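Local structure of hyperpolarization-activated (Ih) channel (Strongylocentrotus purpuratus, 2PTM) at residues L94-E108 / R153-S167. The protein probably forms a voltage-gated cation channel of the cell membrane opened by hyperpolarization, whose C-terminal region, the part described here, binds cyclic AMP. Sequence-based numbering, arbitrary orientation.
Sequences LEFEVFQPADYVIQE and RVASVKCETYCTLFS. With CMP (adenosine-3',5'-cyclic-monophosphate), chain C.
Strand 95-99 pairs antiparallel with 163-167, Glu-95, Glu-97 and Phe-99 each exchanging two backbone hydrogen bonds with Ser-167, Leu-165 and Cys-163, respectively. After a type II turn at Gln-100 to Asp-103, 104-106 pairs with 156-159 in the second sheet of the beta roll, and a classic bulge sets Val-105 and Ile-106 both against Val-157.

Among polar side chains, Ser-167 OG donates to Glu-97 OE2 at 2.6 Å, on the anti side of a carboxylate that also forms a salt bridge with Arg-114. Ser-156 OG accepts the backbone N of Glu-108 at 2.9 Å. Gln-100 NE2 reaches Tyr-162 OH at 3.1 Å, almost straight and in the amide plane, and also bonds to Lys-33 O.

Apolar contacts flank the turn and line the inside of the roll. Pro-101 CD sits over the Tyr-162 ring, 3.4 Å from CD1, while the ring also stacks with Tyr-40; an alanine in place of Tyr-162 would probably take the ring face from under Pro-101 CD, leave Tyr-40 without its stacking partner and cost Gln-100 NE2 one of its two bonds. The extended Lys-158 chain, with CG anti to the backbone N (chi1 -174°), lays its methylenes over the Tyr-104 ring. Inside the roll, Cys-159 SG lies 3.5 Å from Val-105 CG2 and obliquely beside the Phe-99 ring.

At the cyclic AMP end, Ile-106 CD1 covers one face of the Arg-153 guanidinium, 3.7 Å from CZ. Arg-153 NH1 donates to O2P of the phosphate, in the plane of the guanidinium, at 2.9 Å, while NH2 donates to Arg-114 O. An apolar face and two acceptors thus fix the arginine's orientation, and its positive charge is likely to offset the negative charge of the phosphate.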
loop_
_atom_site.group_PDB
_atom_site.type_symbol
_atom_site.label_atom_id
_atom_site.label_comp_id
_atom_site.label_asym_id
_atom_site.label_seq_id
_atom_site.Cartn_x
_atom_site.Cartn_y
_atom_site.Cartn_z
ATOM N N LEU A 94 4.841 -16.517 -7.492
ATOM C CA LEU A 94 3.689 -17.377 -7.208
ATOM C C LEU A 94 3.092 -17.100 -5.823
ATOM O O LEU A 94 3.817 -16.779 -4.889
ATOM C CB LEU A 94 4.084 -18.851 -7.322
ATOM C CG LEU A 94 4.460 -19.375 -8.708
ATOM C CD1 LEU A 94 4.892 -20.834 -8.608
ATOM C CD2 LEU A 94 3.292 -19.227 -9.673
ATOM N N GLU A 95 1.772 -17.218 -5.695
ATOM C CA GLU A 95 1.106 -17.091 -4.398
ATOM C C GLU A 95 0.455 -18.412 -4.010
ATOM O O GLU A 95 -0.303 -18.981 -4.784
ATOM C CB GLU A 95 0.040 -15.996 -4.442
ATOM C CG GLU A 95 0.616 -14.590 -4.488
ATOM C CD GLU A 95 1.258 -14.182 -3.174
ATOM O OE1 GLU A 95 0.834 -14.699 -2.121
ATOM O OE2 GLU A 95 2.185 -13.347 -3.194
ATOM N N PHE A 96 0.746 -18.900 -2.811
ATOM C CA PHE A 96 0.167 -20.165 -2.349
ATOM C C PHE A 96 -1.318 -19.998 -2.038
ATOM O O PHE A 96 -1.718 -19.039 -1.378
ATOM C CB PHE A 96 0.908 -20.631 -1.101
ATOM C CG PHE A 96 0.455 -21.962 -0.585
ATOM C CD1 PHE A 96 0.594 -23.102 -1.355
ATOM C CD2 PHE A 96 -0.097 -22.077 0.679
ATOM C CE1 PHE A 96 0.193 -24.336 -0.874
ATOM C CE2 PHE A 96 -0.496 -23.315 1.170
ATOM C CZ PHE A 96 -0.358 -24.442 0.388
ATOM N N GLU A 97 -2.139 -20.920 -2.520
ATOM C CA GLU A 97 -3.575 -20.876 -2.247
ATOM C C GLU A 97 -4.027 -22.287 -1.951
ATOM O O GLU A 97 -3.486 -23.237 -2.509
ATOM C CB GLU A 97 -4.364 -20.320 -3.449
ATOM C CG GLU A 97 -4.093 -18.830 -3.748
ATOM C CD GLU A 97 -5.034 -18.248 -4.786
ATOM O OE1 GLU A 97 -6.230 -18.610 -4.789
ATOM O OE2 GLU A 97 -4.580 -17.419 -5.598
ATOM N N VAL A 98 -5.011 -22.425 -1.073
ATOM C CA VAL A 98 -5.593 -23.733 -0.797
ATOM C C VAL A 98 -7.084 -23.623 -1.026
ATOM O O VAL A 98 -7.697 -22.625 -0.623
ATOM C CB VAL A 98 -5.332 -24.181 0.670
ATOM C CG1 VAL A 98 -6.259 -25.330 1.049
ATOM C CG2 VAL A 98 -3.874 -24.585 0.863
ATOM N N PHE A 99 -7.657 -24.633 -1.687
ATOM C CA PHE A 99 -9.100 -24.744 -1.871
ATOM C C PHE A 99 -9.596 -26.115 -1.380
ATOM O O PHE A 99 -8.812 -27.061 -1.222
ATOM C CB PHE A 99 -9.498 -24.532 -3.348
ATOM C CG PHE A 99 -9.378 -23.100 -3.825
ATOM C CD1 PHE A 99 -10.487 -22.250 -3.819
ATOM C CD2 PHE A 99 -8.169 -22.612 -4.299
ATOM C CE1 PHE A 99 -10.392 -20.939 -4.250
ATOM C CE2 PHE A 99 -8.055 -21.294 -4.742
ATOM C CZ PHE A 99 -9.176 -20.452 -4.719
ATOM N N GLN A 100 -10.902 -26.202 -1.146
ATOM C CA GLN A 100 -11.536 -27.373 -0.548
ATOM C C GLN A 100 -12.437 -28.090 -1.543
ATOM O O GLN A 100 -12.840 -27.508 -2.544
ATOM C CB GLN A 100 -12.347 -26.941 0.680
ATOM C CG GLN A 100 -11.452 -26.586 1.875
ATOM C CD GLN A 100 -12.182 -25.856 2.971
ATOM O OE1 GLN A 100 -12.623 -24.725 2.782
ATOM N NE2 GLN A 100 -12.297 -26.491 4.145
ATOM N N PRO A 101 -12.756 -29.365 -1.270
ATOM C CA PRO A 101 -13.627 -30.145 -2.153
ATOM C C PRO A 101 -14.909 -29.390 -2.506
ATOM O O PRO A 101 -15.527 -28.786 -1.620
ATOM C CB PRO A 101 -13.952 -31.378 -1.307
ATOM C CG PRO A 101 -12.774 -31.552 -0.452
ATOM C CD PRO A 101 -12.255 -30.172 -0.142
ATOM N N ALA A 102 -15.265 -29.415 -3.792
ATOM C CA ALA A 102 -16.451 -28.752 -4.335
ATOM C C ALA A 102 -16.337 -27.220 -4.503
ATOM O O ALA A 102 -17.254 -26.586 -5.025
ATOM C CB ALA A 102 -17.726 -29.150 -3.550
ATOM N N ASP A 103 -15.224 -26.623 -4.076
ATOM C CA ASP A 103 -14.999 -25.195 -4.327
ATOM C C ASP A 103 -14.876 -24.920 -5.823
ATOM O O ASP A 103 -14.169 -25.633 -6.534
ATOM C CB ASP A 103 -13.707 -24.706 -3.669
ATOM C CG ASP A 103 -13.858 -24.420 -2.193
ATOM O OD1 ASP A 103 -14.995 -24.500 -1.669
ATOM O OD2 ASP A 103 -12.824 -24.109 -1.559
ATOM N N TYR A 104 -15.539 -23.871 -6.292
ATOM C CA TYR A 104 -15.291 -23.371 -7.641
ATOM C C TYR A 104 -14.147 -22.362 -7.623
ATOM O O TYR A 104 -14.306 -21.242 -7.151
ATOM C CB TYR A 104 -16.550 -22.737 -8.238
ATOM C CG TYR A 104 -17.562 -23.749 -8.710
ATOM C CD1 TYR A 104 -17.538 -24.235 -10.012
ATOM C CD2 TYR A 104 -18.540 -24.222 -7.854
ATOM C CE1 TYR A 104 -18.463 -25.165 -10.440
ATOM C CE2 TYR A 104 -19.466 -25.144 -8.270
ATOM C CZ TYR A 104 -19.427 -25.615 -9.557
ATOM O OH TYR A 104 -20.360 -26.542 -9.941
ATOM N N VAL A 105 -12.986 -22.769 -8.121
ATOM C CA VAL A 105 -11.848 -21.864 -8.221
ATOM C C VAL A 105 -12.119 -20.830 -9.305
ATOM O O VAL A 105 -11.753 -19.663 -9.173
ATOM C CB VAL A 105 -10.569 -22.621 -8.578
ATOM C CG1 VAL A 105 -9.352 -21.678 -8.549
ATOM C CG2 VAL A 105 -10.380 -23.802 -7.627
ATOM N N ILE A 106 -12.778 -21.274 -10.368
ATOM C CA ILE A 106 -13.071 -20.430 -11.528
ATOM C C ILE A 106 -14.488 -20.678 -11.994
ATOM O O ILE A 106 -14.926 -21.825 -12.052
ATOM C CB ILE A 106 -12.117 -20.743 -12.699
ATOM C CG1 ILE A 106 -10.702 -20.228 -12.397
ATOM C CG2 ILE A 106 -12.616 -20.105 -14.004
ATOM C CD1 ILE A 106 -9.683 -20.566 -13.510
ATOM N N GLN A 107 -15.198 -19.594 -12.317
ATOM C CA GLN A 107 -16.535 -19.662 -12.893
ATOM C C GLN A 107 -16.509 -19.234 -14.360
ATOM O O GLN A 107 -15.982 -18.176 -14.695
ATOM C CB GLN A 107 -17.485 -18.734 -12.122
ATOM C CG GLN A 107 -17.822 -19.209 -10.718
ATOM C CD GLN A 107 -18.888 -20.274 -10.718
ATOM O OE1 GLN A 107 -19.478 -20.573 -11.753
ATOM N NE2 GLN A 107 -19.146 -20.854 -9.556
ATOM N N GLU A 108 -17.089 -20.058 -15.226
ATOM C CA GLU A 108 -17.196 -19.732 -16.643
ATOM C C GLU A 108 -17.886 -18.390 -16.830
ATOM O O GLU A 108 -18.869 -18.097 -16.152
ATOM C CB GLU A 108 -17.983 -20.826 -17.367
ATOM C CG GLU A 108 -18.095 -20.656 -18.874
ATOM C CD GLU A 108 -19.292 -19.826 -19.294
ATOM O OE1 GLU A 108 -20.301 -19.793 -18.552
ATOM O OE2 GLU A 108 -19.222 -19.209 -20.378
ATOM N N ARG A 153 -13.402 -16.180 -18.769
ATOM C CA ARG A 153 -13.181 -17.598 -18.479
ATOM C C ARG A 153 -14.019 -18.473 -19.411
ATOM O O ARG A 153 -15.205 -18.214 -19.590
ATOM C CB ARG A 153 -13.560 -17.901 -17.031
ATOM C CG ARG A 153 -12.805 -17.081 -15.969
ATOM C CD ARG A 153 -11.317 -17.372 -15.962
ATOM N NE ARG A 153 -10.687 -16.955 -14.711
ATOM C CZ ARG A 153 -9.381 -17.012 -14.470
ATOM N NH1 ARG A 153 -8.553 -17.462 -15.403
ATOM N NH2 ARG A 153 -8.904 -16.624 -13.288
ATOM N N VAL A 154 -13.417 -19.514 -19.994
ATOM C CA VAL A 154 -14.132 -20.324 -20.988
ATOM C C VAL A 154 -14.754 -21.594 -20.418
ATOM O O VAL A 154 -15.469 -22.313 -21.116
ATOM C CB VAL A 154 -13.257 -20.666 -22.218
ATOM C CG1 VAL A 154 -12.641 -19.398 -22.785
ATOM C CG2 VAL A 154 -12.180 -21.693 -21.862
ATOM N N ALA A 155 -14.499 -21.849 -19.140
ATOM C CA ALA A 155 -14.987 -23.053 -18.486
ATOM C C ALA A 155 -14.974 -22.770 -17.000
ATOM O O ALA A 155 -14.332 -21.817 -16.569
ATOM C CB ALA A 155 -14.070 -24.235 -18.802
ATOM N N SER A 156 -15.682 -23.573 -16.212
ATOM C CA SER A 156 -15.531 -23.487 -14.762
ATOM C C SER A 156 -14.515 -24.524 -14.297
ATOM O O SER A 156 -14.263 -25.512 -14.993
ATOM C CB SER A 156 -16.873 -23.703 -14.057
ATOM O OG SER A 156 -17.842 -22.768 -14.506
ATOM N N VAL A 157 -13.913 -24.296 -13.131
ATOM C CA VAL A 157 -12.974 -25.259 -12.576
ATOM C C VAL A 157 -13.386 -25.530 -11.141
ATOM O O VAL A 157 -13.448 -24.605 -10.327
ATOM C CB VAL A 157 -11.535 -24.722 -12.611
ATOM C CG1 VAL A 157 -10.549 -25.756 -12.036
ATOM C CG2 VAL A 157 -11.153 -24.328 -14.055
ATOM N N LYS A 158 -13.673 -26.795 -10.841
ATOM C CA LYS A 158 -14.214 -27.180 -9.541
ATOM C C LYS A 158 -13.315 -28.212 -8.893
ATOM O O LYS A 158 -12.961 -29.202 -9.519
ATOM C CB LYS A 158 -15.620 -27.766 -9.709
ATOM C CG LYS A 158 -16.368 -28.087 -8.412
ATOM C CD LYS A 158 -17.766 -28.617 -8.744
ATOM C CE LYS A 158 -18.637 -28.765 -7.485
ATOM N NZ LYS A 158 -19.920 -29.457 -7.789
ATOM N N CYS A 159 -12.956 -27.989 -7.632
ATOM C CA CYS A 159 -12.104 -28.928 -6.910
ATOM C C CYS A 159 -12.821 -30.233 -6.562
ATOM O O CYS A 159 -13.932 -30.219 -6.027
ATOM C CB CYS A 159 -11.612 -28.297 -5.615
ATOM S SG CYS A 159 -10.577 -26.871 -5.873
ATOM N N GLU A 160 -12.168 -31.359 -6.836
ATOM C CA GLU A 160 -12.684 -32.654 -6.413
ATOM C C GLU A 160 -12.148 -32.973 -5.018
ATOM O O GLU A 160 -12.855 -33.539 -4.203
ATOM C CB GLU A 160 -12.292 -33.768 -7.400
ATOM C CG GLU A 160 -13.037 -33.748 -8.723
ATOM C CD GLU A 160 -14.394 -34.425 -8.635
ATOM O OE1 GLU A 160 -14.700 -35.249 -9.518
ATOM O OE2 GLU A 160 -15.146 -34.144 -7.673
ATOM N N THR A 161 -10.899 -32.589 -4.753
ATOM C CA THR A 161 -10.222 -32.920 -3.505
ATOM C C THR A 161 -9.812 -31.606 -2.862
ATOM O O THR A 161 -10.111 -30.546 -3.399
ATOM C CB THR A 161 -8.942 -33.720 -3.781
ATOM O OG1 THR A 161 -8.036 -32.912 -4.544
ATOM C CG2 THR A 161 -9.242 -34.999 -4.570
ATOM N N TYR A 162 -9.143 -31.660 -1.716
ATOM C CA TYR A 162 -8.404 -30.489 -1.263
ATOM C C TYR A 162 -7.356 -30.204 -2.332
ATOM O O TYR A 162 -6.742 -31.137 -2.856
ATOM C CB TYR A 162 -7.723 -30.756 0.088
ATOM C CG TYR A 162 -8.586 -30.376 1.262
ATOM C CD1 TYR A 162 -9.565 -31.239 1.733
ATOM C CD2 TYR A 162 -8.436 -29.140 1.888
ATOM C CE1 TYR A 162 -10.369 -30.888 2.804
ATOM C CE2 TYR A 162 -9.230 -28.775 2.946
ATOM C CZ TYR A 162 -10.200 -29.654 3.403
ATOM O OH TYR A 162 -10.995 -29.298 4.459
ATOM N N CYS A 163 -7.147 -28.931 -2.658
ATOM C CA CYS A 163 -6.168 -28.563 -3.677
ATOM C C CYS A 163 -5.218 -27.524 -3.141
ATOM O O CYS A 163 -5.640 -26.552 -2.521
ATOM C CB CYS A 163 -6.851 -28.017 -4.939
ATOM S SG CYS A 163 -7.782 -29.284 -5.839
ATOM N N THR A 164 -3.935 -27.742 -3.376
ATOM C CA THR A 164 -2.944 -26.732 -3.077
ATOM C C THR A 164 -2.452 -26.209 -4.417
ATOM O O THR A 164 -1.964 -26.970 -5.255
ATOM C CB THR A 164 -1.803 -27.307 -2.238
ATOM O OG1 THR A 164 -1.249 -28.438 -2.914
ATOM C CG2 THR A 164 -2.334 -27.773 -0.895
ATOM N N LEU A 165 -2.621 -24.911 -4.617
ATOM C CA LEU A 165 -2.342 -24.263 -5.892
ATOM C C LEU A 165 -1.337 -23.142 -5.683
ATOM O O LEU A 165 -1.169 -22.644 -4.557
ATOM C CB LEU A 165 -3.631 -23.651 -6.464
ATOM C CG LEU A 165 -4.855 -24.563 -6.526
ATOM C CD1 LEU A 165 -6.075 -23.798 -7.026
ATOM C CD2 LEU A 165 -4.547 -25.749 -7.430
ATOM N N PHE A 166 -0.669 -22.742 -6.759
ATOM C CA PHE A 166 0.133 -21.527 -6.746
ATOM C C PHE A 166 -0.370 -20.647 -7.863
ATOM O O PHE A 166 -0.388 -21.070 -9.026
ATOM C CB PHE A 166 1.608 -21.856 -6.950
ATOM C CG PHE A 166 2.245 -22.491 -5.748
ATOM C CD1 PHE A 166 2.844 -21.707 -4.774
ATOM C CD2 PHE A 166 2.214 -23.862 -5.575
ATOM C CE1 PHE A 166 3.433 -22.288 -3.661
ATOM C CE2 PHE A 166 2.793 -24.453 -4.460
ATOM C CZ PHE A 166 3.396 -23.666 -3.499
ATOM N N SER A 167 -0.811 -19.438 -7.526
ATOM C CA SER A 167 -1.381 -18.565 -8.548
ATOM C C SER A 167 -0.367 -17.541 -9.041
ATOM O O SER A 167 0.574 -17.197 -8.324
ATOM C CB SER A 167 -2.634 -17.861 -8.020
ATOM O OG SER A 167 -2.327 -17.061 -6.888
HETATM P P CMP C . -9.670 -19.904 -18.408
HETATM O O1P CMP C . -10.703 -19.716 -19.563
HETATM O O2P CMP C . -8.871 -18.751 -18.023
HETATM O "O5'" CMP C . -10.594 -20.575 -17.276
HETATM C "C5'" CMP C . -10.953 -21.935 -17.201
HETATM C "C4'" CMP C . -9.787 -22.871 -17.490
HETATM O "O4'" CMP C . -10.126 -24.216 -17.809
HETATM C "C3'" CMP C . -9.159 -22.413 -18.784
HETATM O "O3'" CMP C . -8.719 -21.106 -18.932
HETATM C "C2'" CMP C . -8.161 -23.505 -19.173
HETATM O "O2'" CMP C . -7.044 -23.439 -18.298
HETATM C "C1'" CMP C . -9.014 -24.707 -18.639
HETATM N N9 CMP C . -9.578 -25.477 -19.710
HETATM C C8 CMP C . -10.657 -25.159 -20.573
HETATM N N7 CMP C . -10.940 -26.151 -21.433
HETATM C C5 CMP C . -10.008 -27.157 -21.153
HETATM C C6 CMP C . -9.738 -28.447 -21.695
HETATM N N6 CMP C . -10.503 -28.951 -22.716
HETATM N N1 CMP C . -8.705 -29.178 -21.177
HETATM C C2 CMP C . -7.985 -28.663 -20.155
HETATM N N3 CMP C . -8.121 -27.471 -19.535
HETATM C C4 CMP C . -9.149 -26.756 -20.053
HETATM O O HOH W 1 -17.899 -20.757 -22.316
#